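Vv2_1132 (Vibrio vulnificus CMCP6, PDB 5Y9S) is a LysR-family transcriptional regulator that assembles as a tetramer, probably binding DNA through its helix-turn-helix domain and an effector through its substrate-binding-type domain. Local coordinates at residues Leu125-Leu130 against Val294-Gln299; Phe155-Ser160 against Ile279-Tyr284; Pro201-Ser206 against Pro228-Thr233. All blocks are in the same frame, centred on the assembly; numbering follows the deposited sequence.

All three contacts lie in the ligand-binding-type domain and reach the same mixed sheet, but at different depths. Contact 2 is the most central: two antiparallel strands joined through their backbones, with no touching residue exposed. Contact 1 packs helix 292-300 against the approach to strand 129-134, chiefly by apolar side chains, with a polar pair at the exposed edge. It adjoins contact 2, where F297 meets F155 and W298 reaches C283 and Y284. Contact 3 touches neither: its nearest atoms are about 7 Å from contact 2 and about 21 Å from contact 1. It is a partly buried parallel strand pair with more polar side chains. Contacts 1 and 3 both touch the second subunit.

Contact 1: Leu125-Leu130 against Val294-Gln299; sequences LSHLNL and VDQFWQ
With chi1 at -166°, F297 sets CG trans to its own amide nitrogen, beside the carbonyl carbon, and thereby pushes its ring out from the helix between L125 and L130. Both leucines adopt the other common rotamer, CG trans to the carbonyl carbon, and each brings its CD2 methyl to the CD2-CE2 bond of the ring, one from either side of the ring plane. L125 CD2 lies 3.7 Å from F297 CD2, and L130 CD2 lies 3.6 Å from F297 CE2; both approaches are oblique to the ring. L128 CD1 comes in near the ring plane, 4.3 Å from F297 CB. These contacts pack helix 292-300 against the turn and the start of strand 129-134 in the LysR ligand-binding domain, an alpha/beta fold related to periplasmic binding proteins; the ring also rests on I103, L153 and F155 of the sheet. L125 and L128 are the first and last residues of a type I turn closed by L128 N to L125 O (2.9 Å); L130 follows in strand 129-134. At the exposed margin H127 NE2 donates to Q296 OE1, modelled at 2.4 Å, a length too short to be taken literally. The extended Q296 side chain arrives at the imidazole edge with its amide plane turned 67° from the ring, while L128 CG sits over one imidazole face. Beyond the contact, L130 packs on F230 of the second subunit, whose strand continues the sheet.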
loop_
_atom_site.group_PDB
_atom_site.type_symbol
_atom_site.label_atom_id
_atom_site.label_comp_id
_atom_site.label_asym_id
_atom_site.label_seq_id
_atom_site.Cartn_x
_atom_site.Cartn_y
_atom_site.Cartn_z
ATOM N N LEU D 125 -17.907 5.368 -43.383
ATOM C CA LEU D 125 -17.725 5.130 -41.954
ATOM C C LEU D 125 -18.587 6.023 -41.068
ATOM O O LEU D 125 -18.545 5.874 -39.841
ATOM C CB LEU D 125 -16.253 5.331 -41.565
ATOM C CG LEU D 125 -15.141 4.556 -42.278
ATOM C CD1 LEU D 125 -13.791 5.174 -41.929
ATOM C CD2 LEU D 125 -15.173 3.078 -41.913
ATOM N N SER D 126 -19.352 6.948 -41.648
ATOM C CA SER D 126 -20.078 7.925 -40.843
ATOM C C SER D 126 -20.966 7.260 -39.801
ATOM O O SER D 126 -21.154 7.803 -38.706
ATOM C CB SER D 126 -20.912 8.825 -41.760
ATOM O OG SER D 126 -22.121 9.234 -41.143
ATOM N N HIS D 127 -21.502 6.080 -40.115
ATOM C CA HIS D 127 -22.453 5.387 -39.251
ATOM C C HIS D 127 -21.790 4.631 -38.102
ATOM O O HIS D 127 -22.501 4.147 -37.213
ATOM C CB HIS D 127 -23.295 4.420 -40.089
ATOM C CG HIS D 127 -22.528 3.233 -40.580
ATOM N ND1 HIS D 127 -21.559 3.324 -41.559
ATOM C CD2 HIS D 127 -22.566 1.931 -40.210
ATOM C CE1 HIS D 127 -21.044 2.128 -41.780
ATOM N NE2 HIS D 127 -21.636 1.265 -40.974
ATOM N N LEU D 128 -20.465 4.504 -38.098
ATOM C CA LEU D 128 -19.751 3.860 -37.007
ATOM C C LEU D 128 -19.364 4.890 -35.957
ATOM O O LEU D 128 -19.360 6.097 -36.207
ATOM C CB LEU D 128 -18.498 3.153 -37.516
ATOM C CG LEU D 128 -18.721 2.134 -38.626
ATOM C CD1 LEU D 128 -17.391 1.674 -39.177
ATOM C CD2 LEU D 128 -19.533 0.953 -38.100
ATOM N N ASN D 129 -19.046 4.400 -34.765
ATOM C CA ASN D 129 -18.534 5.240 -33.691
ATOM C C ASN D 129 -17.090 4.822 -33.418
ATOM O O ASN D 129 -16.837 3.690 -32.990
ATOM C CB ASN D 129 -19.404 5.115 -32.440
ATOM C CG ASN D 129 -18.866 5.928 -31.284
ATOM O OD1 ASN D 129 -18.216 6.958 -31.484
ATOM N ND2 ASN D 129 -19.124 5.467 -30.062
ATOM N N LEU D 130 -16.150 5.727 -33.664
ATOM C CA LEU D 130 -14.725 5.417 -33.593
ATOM C C LEU D 130 -14.153 5.855 -32.250
ATOM O O LEU D 130 -14.288 7.019 -31.860
ATOM C CB LEU D 130 -13.980 6.098 -34.742
ATOM C CG LEU D 130 -14.626 5.750 -36.075
ATOM C CD1 LEU D 130 -14.086 6.622 -37.191
ATOM C CD2 LEU D 130 -14.390 4.293 -36.393
ATOM N N VAL D 294 -16.410 -3.745 -37.217
ATOM C CA VAL D 294 -14.985 -3.887 -37.480
ATOM C C VAL D 294 -14.742 -4.268 -38.939
ATOM O O VAL D 294 -13.851 -3.719 -39.598
ATOM C CB VAL D 294 -14.367 -4.905 -36.507
ATOM C CG1 VAL D 294 -12.878 -5.030 -36.753
ATOM C CG2 VAL D 294 -14.636 -4.474 -35.099
ATOM N N ASP D 295 -15.541 -5.191 -39.476
ATOM C CA ASP D 295 -15.382 -5.563 -40.880
ATOM C C ASP D 295 -15.656 -4.376 -41.798
ATOM O O ASP D 295 -14.864 -4.086 -42.702
ATOM C CB ASP D 295 -16.286 -6.744 -41.223
ATOM C CG ASP D 295 -15.538 -8.065 -41.199
ATOM O OD1 ASP D 295 -14.544 -8.197 -41.961
ATOM O OD2 ASP D 295 -15.929 -8.956 -40.406
ATOM N N GLN D 296 -16.758 -3.657 -41.569
ATOM C CA GLN D 296 -17.037 -2.502 -42.418
ATOM C C GLN D 296 -15.856 -1.543 -42.426
ATOM O O GLN D 296 -15.486 -1.008 -43.477
ATOM C CB GLN D 296 -18.301 -1.782 -41.954
ATOM C CG GLN D 296 -19.598 -2.502 -42.265
ATOM C CD GLN D 296 -20.795 -1.806 -41.642
ATOM O OE1 GLN D 296 -20.639 -0.902 -40.823
ATOM N NE2 GLN D 296 -21.994 -2.223 -42.027
ATOM N N PHE D 297 -15.232 -1.339 -41.261
ATOM C CA PHE D 297 -14.037 -0.506 -41.192
ATOM C C PHE D 297 -12.885 -1.131 -41.963
ATOM O O PHE D 297 -12.229 -0.465 -42.773
ATOM C CB PHE D 297 -13.632 -0.286 -39.737
ATOM C CG PHE D 297 -12.635 0.823 -39.553
ATOM C CD1 PHE D 297 -11.301 0.635 -39.873
ATOM C CD2 PHE D 297 -13.034 2.061 -39.072
ATOM C CE1 PHE D 297 -10.385 1.653 -39.708
ATOM C CE2 PHE D 297 -12.121 3.082 -38.905
ATOM C CZ PHE D 297 -10.797 2.875 -39.228
ATOM N N TRP D 298 -12.611 -2.412 -41.702
ATOM C CA TRP D 298 -11.460 -3.069 -42.317
ATOM C C TRP D 298 -11.598 -3.125 -43.835
ATOM O O TRP D 298 -10.649 -2.809 -44.563
ATOM C CB TRP D 298 -11.298 -4.468 -41.727
ATOM C CG TRP D 298 -10.165 -5.240 -42.282
ATOM C CD1 TRP D 298 -10.141 -5.929 -43.460
ATOM C CD2 TRP D 298 -8.875 -5.423 -41.684
ATOM N NE1 TRP D 298 -8.917 -6.528 -43.632
ATOM C CE2 TRP D 298 -8.120 -6.232 -42.557
ATOM C CE3 TRP D 298 -8.286 -4.985 -40.493
ATOM C CZ2 TRP D 298 -6.801 -6.610 -42.278
ATOM C CZ3 TRP D 298 -6.976 -5.363 -40.215
ATOM C CH2 TRP D 298 -6.248 -6.164 -41.107
ATOM N N GLN D 299 -12.780 -3.500 -44.332
ATOM C CA GLN D 299 -12.985 -3.600 -45.773
ATOM C C GLN D 299 -12.846 -2.255 -46.467
ATOM O O GLN D 299 -12.692 -2.214 -47.691
ATOM C CB GLN D 299 -14.358 -4.209 -46.076
ATOM C CG GLN D 299 -14.308 -5.687 -46.460
ATOM C CD GLN D 299 -14.347 -6.629 -45.257
ATOM O OE1 GLN D 299 -14.655 -6.222 -44.139
ATOM N NE2 GLN D 299 -14.031 -7.897 -45.489
#

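Contact 2: Phe155-Ser160 against Ile279-Tyr284; sequences FTYNIS and IDILCY
An antiparallel strand pair within the mixed sheet of the ligand-binding domain brings strand 153-157 against strand 277-286. T156 and L282 form a hydrogen-bonded pair: T156 N donates to L282 O at 2.9 Å, and L282 N returns a nearly linear bond to T156 O at 2.6 Å, with the donor almost on the line of the carbonyl bond. Two residues further on, N158 N reaches D280 O at 3.2 Å, where the first strand gives way to loop. The non-hydrogen-bonded pairs F155-C283 and Y157-I281 flank T156-L282 and put their side chains on one face. There C283, with SG trans to its backbone N (chi1 -176°), lays the sulfur over one face of the F155 ring, 3.8 Å from the centroid and displaced toward the rim. Y157 and I281 run side by side in the same direction, Y157 CE1 lying 3.5 Å from I281 CG1, and the F210 ring meets the tyrosine ring with its plane nearly parallel. At T156 the methyl CG2 meets the edge of the Y284 ring, in its plane, 3.7 Å from CE2. D280 OD1 is engaged by S179 of strand 172-186, which borders strand 277-286 on its other side. An antiparallel strand set among parallel ones in this way is characteristic of the periplasmic-binding-protein fold shared by the effector-binding domains of LysR regulators.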
loop_
_atom_site.group_PDB
_atom_site.type_symbol
_atom_site.label_atom_id
_atom_site.label_comp_id
_atom_site.label_asym_id
_atom_site.label_seq_id
_atom_site.Cartn_x
_atom_site.Cartn_y
_atom_site.Cartn_z
ATOM N N PHE D 155 -3.084 0.092 -35.186
ATOM C CA PHE D 155 -2.275 0.689 -36.243
ATOM C C PHE D 155 -0.860 0.863 -35.725
ATOM O O PHE D 155 -0.670 1.310 -34.589
ATOM C CB PHE D 155 -2.853 2.032 -36.672
ATOM C CG PHE D 155 -4.130 1.913 -37.415
ATOM C CD1 PHE D 155 -5.328 1.785 -36.734
ATOM C CD2 PHE D 155 -4.142 1.912 -38.798
ATOM C CE1 PHE D 155 -6.520 1.661 -37.418
ATOM C CE2 PHE D 155 -5.327 1.787 -39.493
ATOM C CZ PHE D 155 -6.519 1.657 -38.808
ATOM N N THR D 156 0.130 0.495 -36.538
ATOM C CA THR D 156 1.511 0.543 -36.069
ATOM C C THR D 156 2.467 0.559 -37.253
ATOM O O THR D 156 2.110 0.184 -38.372
ATOM C CB THR D 156 1.828 -0.648 -35.154
ATOM O OG1 THR D 156 3.084 -0.440 -34.493
ATOM C CG2 THR D 156 1.879 -1.933 -35.971
ATOM N N TYR D 157 3.684 1.022 -36.989
ATOM C CA TYR D 157 4.796 0.886 -37.924
ATOM C C TYR D 157 5.354 -0.534 -37.850
ATOM O O TYR D 157 5.334 -1.171 -36.790
ATOM C CB TYR D 157 5.905 1.895 -37.604
ATOM C CG TYR D 157 5.540 3.374 -37.717
ATOM C CD1 TYR D 157 5.270 3.948 -38.953
ATOM C CD2 TYR D 157 5.481 4.191 -36.588
ATOM C CE1 TYR D 157 4.939 5.283 -39.074
ATOM C CE2 TYR D 157 5.150 5.539 -36.692
ATOM C CZ TYR D 157 4.876 6.075 -37.949
ATOM O OH TYR D 157 4.546 7.400 -38.098
ATOM N N ASN D 158 5.856 -1.028 -38.986
ATOM C CA ASN D 158 6.243 -2.437 -39.096
ATOM C C ASN D 158 7.296 -2.798 -38.054
ATOM O O ASN D 158 8.090 -1.963 -37.628
ATOM C CB ASN D 158 6.781 -2.742 -40.491
ATOM C CG ASN D 158 8.036 -1.956 -40.804
ATOM O OD1 ASN D 158 9.081 -2.168 -40.188
ATOM N ND2 ASN D 158 7.938 -1.030 -41.755
ATOM N N ILE D 159 7.310 -4.061 -37.650
ATOM C CA ILE D 159 8.113 -4.507 -36.516
ATOM C C ILE D 159 9.231 -5.407 -37.028
ATOM O O ILE D 159 8.974 -6.465 -37.617
ATOM C CB ILE D 159 7.259 -5.229 -35.458
ATOM C CG1 ILE D 159 5.895 -4.547 -35.303
ATOM C CG2 ILE D 159 7.989 -5.270 -34.124
ATOM C CD1 ILE D 159 4.806 -5.168 -36.161
ATOM N N SER D 160 10.469 -4.975 -36.816
ATOM C CA SER D 160 11.638 -5.823 -37.006
ATOM C C SER D 160 11.907 -6.552 -35.692
ATOM O O SER D 160 12.179 -5.909 -34.669
ATOM C CB SER D 160 12.845 -4.985 -37.429
ATOM O OG SER D 160 13.773 -5.748 -38.179
ATOM N N ILE D 279 9.216 3.016 -45.119
ATOM C CA ILE D 279 8.500 2.672 -43.902
ATOM C C ILE D 279 7.077 2.275 -44.274
ATOM O O ILE D 279 6.493 2.813 -45.221
ATOM C CB ILE D 279 8.551 3.852 -42.903
ATOM C CG1 ILE D 279 8.730 3.348 -41.497
ATOM C CG2 ILE D 279 7.334 4.762 -43.001
ATOM C CD1 ILE D 279 9.131 4.462 -40.613
ATOM N N ASP D 280 6.531 1.308 -43.541
ATOM C CA ASP D 280 5.183 0.803 -43.777
ATOM C C ASP D 280 4.348 1.010 -42.526
ATOM O O ASP D 280 4.851 0.887 -41.406
ATOM C CB ASP D 280 5.163 -0.701 -44.142
ATOM C CG ASP D 280 6.282 -1.106 -45.086
ATOM O OD1 ASP D 280 6.487 -0.423 -46.111
ATOM O OD2 ASP D 280 6.940 -2.129 -44.809
ATOM N N ILE D 281 3.071 1.318 -42.717
ATOM C CA ILE D 281 2.135 1.468 -41.612
ATOM C C ILE D 281 1.111 0.355 -41.728
ATOM O O ILE D 281 0.403 0.246 -42.740
ATOM C CB ILE D 281 1.464 2.843 -41.610
ATOM C CG1 ILE D 281 2.476 3.913 -41.193
ATOM C CG2 ILE D 281 0.289 2.823 -40.653
ATOM C CD1 ILE D 281 2.124 5.298 -41.661
ATOM N N LEU D 282 1.028 -0.466 -40.689
ATOM C CA LEU D 282 0.238 -1.683 -40.711
ATOM C C LEU D 282 -1.011 -1.506 -39.869
ATOM O O LEU D 282 -1.024 -0.734 -38.907
ATOM C CB LEU D 282 1.053 -2.870 -40.187
ATOM C CG LEU D 282 2.370 -2.986 -40.951
ATOM C CD1 LEU D 282 3.267 -4.068 -40.394
ATOM C CD2 LEU D 282 2.053 -3.225 -42.415
ATOM N N CYS D 283 -2.067 -2.213 -40.255
ATOM C CA CYS D 283 -3.238 -2.378 -39.411
ATOM C C CYS D 283 -3.401 -3.860 -39.104
ATOM O O CYS D 283 -3.448 -4.684 -40.024
ATOM C CB CYS D 283 -4.491 -1.816 -40.075
ATOM S SG CYS D 283 -5.921 -1.913 -38.974
ATOM N N TYR D 284 -3.476 -4.190 -37.817
ATOM C CA TYR D 284 -3.648 -5.544 -37.311
ATOM C C TYR D 284 -5.050 -5.745 -36.761
ATOM O O TYR D 284 -5.646 -4.821 -36.195
ATOM C CB TYR D 284 -2.673 -5.843 -36.180
ATOM C CG TYR D 284 -1.270 -6.105 -36.612
ATOM C CD1 TYR D 284 -0.861 -7.385 -36.940
ATOM C CD2 TYR D 284 -0.334 -5.080 -36.641
ATOM C CE1 TYR D 284 0.441 -7.638 -37.309
ATOM C CE2 TYR D 284 0.970 -5.325 -37.011
ATOM C CZ TYR D 284 1.351 -6.603 -37.351
ATOM O OH TYR D 284 2.650 -6.853 -37.730
#

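Contact 3: Pro201-Ser206 against Pro228-Thr233; sequences PYLSYS and PVFETT
E231 reaches across to S204 and S206 with a side chain that rises from the same sheet face as S204. From CB, a chi1 of -159° puts CG trans to the backbone N and swings it past S204 OG, at 4.1 Å, and S206 CA, at 4.0 Å. The extended chain carries CD onward to the S206 hydroxyl. There OE2 lies 3.4 Å from S206 OG, a weak and unsettled bond, while OE1 forms a salt bridge with K96 of the second subunit. Beneath this side chain the backbones pair in parallel as the two strands of a beta-alpha-beta unit: strand 199-205, helix 210-220, strand 225-232. V229 N donates to Y202 O at 3.0 Å, and a beta bulge then shifts the register by one residue before L203 pairs with F230. S204 N meets F230 O at 2.9 Å with an almost straight N-H (177°), and S204 O accepts T232 N. S206 N closes the series on T232 O, at 2.9 Å but from 52° out of the carbonyl plane. On the other face L203 CD2 packs 4.0 Å from F230 CB. Because F230, E231 and T232 also pair with a parallel strand of the second subunit, the F230-T232 part of strand 225-232 is paired along both edges, and the K96 partner probably favours the charged form of E231 at this junction.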
loop_
_atom_site.group_PDB
_atom_site.type_symbol
_atom_site.label_atom_id
_atom_site.label_comp_id
_atom_site.label_asym_id
_atom_site.label_seq_id
_atom_site.Cartn_x
_atom_site.Cartn_y
_atom_site.Cartn_z
ATOM N N PRO D 201 22.187 21.555 -37.214
ATOM C CA PRO D 201 21.359 21.224 -36.054
ATOM C C PRO D 201 20.354 20.146 -36.430
ATOM O O PRO D 201 19.737 20.188 -37.498
ATOM C CB PRO D 201 20.670 22.550 -35.710
ATOM C CG PRO D 201 21.389 23.603 -36.512
ATOM C CD PRO D 201 21.918 22.908 -37.717
ATOM N N TYR D 202 20.204 19.169 -35.542
ATOM C CA TYR D 202 19.467 17.949 -35.835
ATOM C C TYR D 202 18.337 17.812 -34.829
ATOM O O TYR D 202 18.586 17.813 -33.618
ATOM C CB TYR D 202 20.406 16.742 -35.786
ATOM C CG TYR D 202 19.718 15.399 -35.868
ATOM C CD1 TYR D 202 18.662 15.175 -36.749
ATOM C CD2 TYR D 202 20.139 14.345 -35.076
ATOM C CE1 TYR D 202 18.035 13.936 -36.826
ATOM C CE2 TYR D 202 19.527 13.099 -35.152
ATOM C CZ TYR D 202 18.476 12.906 -36.022
ATOM O OH TYR D 202 17.871 11.671 -36.077
ATOM N N LEU D 203 17.098 17.709 -35.329
ATOM C CA LEU D 203 15.906 17.521 -34.497
ATOM C C LEU D 203 15.518 16.045 -34.564
ATOM O O LEU D 203 15.022 15.578 -35.592
ATOM C CB LEU D 203 14.755 18.409 -34.970
ATOM C CG LEU D 203 15.075 19.839 -35.413
ATOM C CD1 LEU D 203 14.031 20.347 -36.425
ATOM C CD2 LEU D 203 15.135 20.760 -34.212
ATOM N N SER D 204 15.729 15.320 -33.469
ATOM C CA SER D 204 15.802 13.865 -33.489
ATOM C C SER D 204 14.696 13.226 -32.653
ATOM O O SER D 204 14.025 13.876 -31.842
ATOM C CB SER D 204 17.153 13.393 -32.957
ATOM O OG SER D 204 17.216 13.624 -31.563
ATOM N N TYR D 205 14.536 11.916 -32.837
ATOM C CA TYR D 205 13.582 11.145 -32.053
ATOM C C TYR D 205 14.256 10.561 -30.820
ATOM O O TYR D 205 15.456 10.279 -30.819
ATOM C CB TYR D 205 12.991 10.016 -32.877
ATOM C CG TYR D 205 12.072 10.444 -33.998
ATOM C CD1 TYR D 205 10.719 10.599 -33.778
ATOM C CD2 TYR D 205 12.555 10.617 -35.299
ATOM C CE1 TYR D 205 9.855 10.953 -34.799
ATOM C CE2 TYR D 205 11.713 10.973 -36.322
ATOM C CZ TYR D 205 10.362 11.137 -36.070
ATOM O OH TYR D 205 9.513 11.494 -37.086
ATOM N N SER D 206 13.477 10.403 -29.760
ATOM C CA SER D 206 13.954 9.697 -28.575
ATOM C C SER D 206 14.353 8.271 -28.930
ATOM O O SER D 206 13.789 7.648 -29.835
ATOM C CB SER D 206 12.869 9.687 -27.506
ATOM O OG SER D 206 12.358 11.003 -27.351
ATOM N N PRO D 228 22.699 17.020 -32.435
ATOM C CA PRO D 228 21.382 17.001 -31.783
ATOM C C PRO D 228 21.091 18.212 -30.917
ATOM O O PRO D 228 21.690 18.380 -29.855
ATOM C CB PRO D 228 21.437 15.731 -30.924
ATOM C CG PRO D 228 22.851 15.442 -30.766
ATOM C CD PRO D 228 23.492 15.841 -32.065
ATOM N N VAL D 229 20.145 19.042 -31.343
ATOM C CA VAL D 229 19.713 20.196 -30.560
ATOM C C VAL D 229 18.367 19.988 -29.894
ATOM O O VAL D 229 17.961 20.841 -29.086
ATOM C CB VAL D 229 19.661 21.478 -31.421
ATOM C CG1 VAL D 229 20.965 21.679 -32.173
ATOM C CG2 VAL D 229 18.504 21.404 -32.391
ATOM N N PHE D 230 17.649 18.910 -30.205
ATOM C CA PHE D 230 16.289 18.778 -29.694
ATOM C C PHE D 230 15.810 17.346 -29.930
ATOM O O PHE D 230 16.139 16.741 -30.956
ATOM C CB PHE D 230 15.375 19.819 -30.374
ATOM C CG PHE D 230 13.913 19.595 -30.159
ATOM C CD1 PHE D 230 13.243 20.236 -29.128
ATOM C CD2 PHE D 230 13.189 18.786 -31.027
ATOM C CE1 PHE D 230 11.860 20.036 -28.938
ATOM C CE2 PHE D 230 11.827 18.572 -30.835
ATOM C CZ PHE D 230 11.159 19.215 -29.791
ATOM N N GLU D 231 15.042 16.817 -28.973
ATOM C CA GLU D 231 14.697 15.403 -28.872
ATOM C C GLU D 231 13.215 15.271 -28.540
ATOM O O GLU D 231 12.713 16.016 -27.696
ATOM C CB GLU D 231 15.552 14.753 -27.763
ATOM C CG GLU D 231 15.737 13.243 -27.796
ATOM C CD GLU D 231 16.025 12.695 -26.418
ATOM O OE1 GLU D 231 16.911 13.247 -25.739
ATOM O OE2 GLU D 231 15.349 11.741 -26.000
ATOM N N THR D 232 12.511 14.312 -29.151
ATOM C CA THR D 232 11.100 14.136 -28.802
ATOM C C THR D 232 10.599 12.778 -29.280
ATOM O O THR D 232 11.202 12.137 -30.140
ATOM C CB THR D 232 10.214 15.231 -29.404
ATOM O OG1 THR D 232 8.874 15.069 -28.939
ATOM C CG2 THR D 232 10.192 15.108 -30.909
ATOM N N THR D 233 9.455 12.364 -28.737
ATOM C CA THR D 233 8.770 11.191 -29.261
ATOM C C THR D 233 7.751 11.557 -30.337
ATOM O O THR D 233 7.204 10.660 -30.985
ATOM C CB THR D 233 8.068 10.427 -28.138
ATOM O OG1 THR D 233 7.265 11.349 -27.364
ATOM C CG2 THR D 233 9.098 9.721 -27.211
#